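Local coordinates for KLLA0E08119p (Kluyveromyces lactis, PDB 3VA7), which is the urea carboxylase part of a longer enzyme that probably carboxylates urea with ATP, bicarbonate and biotin and then hydrolyses the product, at residues Y1031-N1036 with G1042-V1047. Residues are numbered along the deposited sequence; the frame is centred on the assembly and turned at random.
Sequences YMCIYN and GGYQLV. With URE (urea), chain C.
Y1035 and Y1044 reach across the gap between 1031-1036 and 1042-1047 and form part of the urea pocket in the carboxyltransferase domain. The packing is closest around the phenol of Y1035. Its OH accepts a hydrogen bond from the backbone N of Y1044 (3.0 Å, 139° at the hydrogen) and a weak one from N1 of urea; R1017 is a further partner. A tyrosine suits the place because its long phenol brings one hydroxyl to the loop N-H, the urea and R1017. CA of G1042 comes within 3.5 Å of Y1035 CE2, and a CB there would crowd that atom, which fits a residue without a side chain; G1042 also borders the biotin group. C1033 lays its SG over a face of the Y1044 ring, 4.1 Å from the centroid, a sulfur-aromatic contact for which the small, polarisable thiol is well suited. A chi1 of -80° sets CG of Y1044 anti to the carbonyl carbon and turns the ring toward C1033, with urea on the same side of it as the sulfur; the ring's OH is hydrogen-bonded to D728. Replacing Y1044 with an alanine is likely to take the aromatic surface from urea and the C1033 sulfur and to leave D728 without that partner. Away from the ligand the contact is looser, though still buried: L1046 CD2 is 3.9 Å from Y1035 CE1, and Y1031 meets the Y1044 ring with its backbone O, 3.5 Å from CE1, while its own hydroxyl goes to H727. Strand 1024-1028 lies between strands 1031-1034 and 1045-1049, antiparallel to each; strand 997-1001 flanks the former, and helix 960-967 packs on L1046 and V1047.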
ATOM      1  N   TYR A1031      -1.483   5.011  29.010  1.00 26.96           N
ATOM      2  CA  TYR A1031      -1.889   5.465  27.694  1.00 26.18           C
ATOM      3  C   TYR A1031      -2.425   4.327  26.863  1.00 26.22           C
ATOM      4  O   TYR A1031      -2.061   3.168  27.063  1.00 25.85           O
ATOM      5  CB  TYR A1031      -0.751   6.235  26.943  1.00 26.53           C
ATOM      6  CG  TYR A1031      -0.301   7.508  27.657  1.00 26.06           C
ATOM      7  CD1 TYR A1031       0.912   7.527  28.372  1.00 24.56           C
ATOM      8  CD2 TYR A1031      -1.104   8.649  27.688  1.00 22.85           C
ATOM      9  CE1 TYR A1031       1.327   8.629  29.034  1.00 24.84           C
ATOM     10  CE2 TYR A1031      -0.695   9.806  28.384  1.00 23.42           C
ATOM     11  CZ  TYR A1031       0.524   9.789  29.056  1.00 26.52           C
ATOM     12  OH  TYR A1031       0.988  10.885  29.793  1.00 23.43           O
ATOM     13  N   MET A1032      -3.287   4.690  25.916  1.00 26.00           N
ATOM     14  CA  MET A1032      -3.887   3.756  25.002  1.00 25.34           C
ATOM     15  C   MET A1032      -3.442   4.032  23.582  1.00 25.57           C
ATOM     16  O   MET A1032      -3.369   5.182  23.180  1.00 25.69           O
ATOM     17  CB  MET A1032      -5.386   3.903  25.085  1.00 23.91           C
ATOM     18  CG  MET A1032      -6.076   2.955  24.162  1.00 25.34           C
ATOM     19  SD  MET A1032      -6.616   3.742  22.641  1.00 32.47           S
ATOM     20  CE  MET A1032      -5.984   2.539  21.598  1.00 28.55           C
ATOM     21  N   CYS A1033      -3.173   2.981  22.806  1.00 25.66           N
ATOM     22  CA  CYS A1033      -2.877   3.131  21.368  1.00 24.67           C
ATOM     23  C   CYS A1033      -3.619   2.102  20.518  1.00 24.03           C
ATOM     24  O   CYS A1033      -4.029   1.048  21.019  1.00 23.61           O
ATOM     25  CB  CYS A1033      -1.394   3.014  21.093  1.00 24.40           C
ATOM     26  SG  CYS A1033      -0.783   1.320  21.080  1.00 29.27           S
ATOM     27  N   ILE A1034      -3.835   2.442  19.253  1.00 23.26           N
ATOM     28  CA  ILE A1034      -4.322   1.518  18.251  1.00 23.30           C
ATOM     29  C   ILE A1034      -3.202   1.399  17.230  1.00 24.07           C
ATOM     30  O   ILE A1034      -2.744   2.412  16.705  1.00 24.08           O
ATOM     31  CB  ILE A1034      -5.573   2.028  17.564  1.00 22.20           C
ATOM     32  CG1 ILE A1034      -6.709   2.079  18.574  1.00 20.39           C
ATOM     33  CG2 ILE A1034      -5.916   1.138  16.424  1.00 20.47           C
ATOM     34  CD1 ILE A1034      -7.958   2.825  18.087  1.00 16.56           C
ATOM     35  N   TYR A1035      -2.715   0.177  16.990  1.00 24.39           N
ATOM     36  CA  TYR A1035      -1.616  -0.016  16.020  1.00 23.64           C
ATOM     37  C   TYR A1035      -2.205   0.048  14.610  1.00 24.15           C
ATOM     38  O   TYR A1035      -2.795  -0.918  14.141  1.00 24.25           O
ATOM     39  CB  TYR A1035      -0.877  -1.330  16.262  1.00 21.68           C
ATOM     40  CG  TYR A1035      -0.047  -1.364  17.520  1.00 20.63           C
ATOM     41  CD1 TYR A1035      -0.621  -1.742  18.731  1.00 20.52           C
ATOM     42  CD2 TYR A1035       1.311  -1.031  17.529  1.00 19.59           C
ATOM     43  CE1 TYR A1035       0.096  -1.788  19.922  1.00 16.13           C
ATOM     44  CE2 TYR A1035       2.079  -1.076  18.770  1.00 16.95           C
ATOM     45  CZ  TYR A1035       1.427  -1.449  19.955  1.00 18.80           C
ATOM     46  OH  TYR A1035       2.056  -1.517  21.197  1.00 19.63           O
ATOM     47  N   ASN A1036      -2.082   1.193  13.942  1.00 24.55           N
ATOM     48  CA  ASN A1036      -2.724   1.341  12.614  1.00 25.15           C
ATOM     49  C   ASN A1036      -2.097   0.529  11.484  1.00 24.87           C
ATOM     50  O   ASN A1036      -2.721   0.386  10.432  1.00 25.06           O
ATOM     51  CB  ASN A1036      -2.865   2.814  12.177  1.00 24.42           C
ATOM     52  CG  ASN A1036      -3.889   3.553  12.980  1.00 26.00           C
ATOM     53  OD1 ASN A1036      -4.718   2.927  13.661  1.00 24.91           O
ATOM     54  ND2 ASN A1036      -3.872   4.905  12.898  1.00 26.75           N
ATOM     55  N   GLY A1042       6.306  -2.728  18.585  1.00 25.30           N
ATOM     56  CA  GLY A1042       5.313  -2.191  19.476  1.00 24.64           C
ATOM     57  C   GLY A1042       5.777  -2.583  20.854  1.00 25.28           C
ATOM     58  O   GLY A1042       6.470  -3.594  21.023  1.00 25.55           O
ATOM     59  N   GLY A1043       5.377  -1.804  21.852  1.00 25.78           N
ATOM     60  CA  GLY A1043       5.897  -1.975  23.182  1.00 25.62           C
ATOM     61  C   GLY A1043       4.776  -1.914  24.184  1.00 25.44           C
ATOM     62  O   GLY A1043       4.997  -2.232  25.362  1.00 26.74           O
ATOM     63  N   TYR A1044       3.585  -1.503  23.760  1.00 24.48           N
ATOM     64  CA  TYR A1044       2.430  -1.447  24.707  1.00 24.55           C
ATOM     65  C   TYR A1044       1.879  -2.863  25.080  1.00 23.28           C
ATOM     66  O   TYR A1044       2.031  -3.827  24.305  1.00 22.99           O
ATOM     67  CB  TYR A1044       1.296  -0.629  24.115  1.00 23.83           C
ATOM     68  CG  TYR A1044       1.420   0.882  24.222  1.00 27.01           C
ATOM     69  CD1 TYR A1044       0.282   1.672  24.498  1.00 28.31           C
ATOM     70  CD2 TYR A1044       2.639   1.542  24.003  1.00 25.23           C
ATOM     71  CE1 TYR A1044       0.370   3.050  24.588  1.00 26.98           C
ATOM     72  CE2 TYR A1044       2.726   2.933  24.054  1.00 24.15           C
ATOM     73  CZ  TYR A1044       1.584   3.675  24.356  1.00 27.36           C
ATOM     74  OH  TYR A1044       1.647   5.052  24.442  1.00 25.81           O
ATOM     75  N   GLN A1045       1.258  -2.960  26.258  1.00 22.60           N
ATOM     76  CA  GLN A1045       0.515  -4.147  26.725  1.00 21.66           C
ATOM     77  C   GLN A1045      -0.717  -4.375  25.883  1.00 21.51           C
ATOM     78  O   GLN A1045      -1.528  -3.476  25.689  1.00 22.58           O
ATOM     79  CB  GLN A1045       0.153  -4.007  28.201  1.00 21.55           C
ATOM     80  CG  GLN A1045       1.402  -3.766  29.127  1.00 23.39           C
ATOM     81  CD  GLN A1045       2.400  -4.906  29.090  1.00 27.57           C
ATOM     82  OE1 GLN A1045       3.600  -4.723  29.381  1.00 31.31           O
ATOM     83  NE2 GLN A1045       1.929  -6.090  28.731  1.00 25.42           N
ATOM     84  N   LEU A1046      -0.842  -5.570  25.340  1.00 21.30           N
ATOM     85  CA  LEU A1046      -1.866  -5.876  24.353  1.00 21.62           C
ATOM     86  C   LEU A1046      -3.147  -6.432  24.980  1.00 22.88           C
ATOM     87  O   LEU A1046      -3.131  -7.339  25.769  1.00 23.65           O
ATOM     88  CB  LEU A1046      -1.316  -6.834  23.285  1.00 20.04           C
ATOM     89  CG  LEU A1046       0.046  -6.471  22.692  1.00 20.42           C
ATOM     90  CD1 LEU A1046       0.531  -7.540  21.746  1.00 16.25           C
ATOM     91  CD2 LEU A1046       0.081  -5.055  22.006  1.00 22.31           C
ATOM     92  N   VAL A1047      -4.281  -5.929  24.520  1.00 24.39           N
ATOM     93  CA  VAL A1047      -5.523  -6.002  25.261  1.00 23.18           C
ATOM     94  C   VAL A1047      -6.654  -6.454  24.320  1.00 24.40           C
ATOM     95  O   VAL A1047      -7.615  -7.081  24.756  1.00 25.94           O
ATOM     96  CB  VAL A1047      -5.641  -4.605  25.846  1.00 23.85           C
ATOM     97  CG1 VAL A1047      -6.826  -3.755  25.388  1.00 21.40           C
ATOM     98  CG2 VAL A1047      -5.243  -4.572  27.258  1.00 25.10           C
TER
HETATM   99  C   URE C1902       3.838   1.510  21.003  1.00 40.09           C
HETATM  100  O   URE C1902       2.750   2.037  20.658  1.00 39.84           O
HETATM  101  N1  URE C1902       4.089   0.237  20.827  1.00 39.48           N
HETATM  102  N2  URE C1902       4.864   2.134  21.599  1.00 40.68           N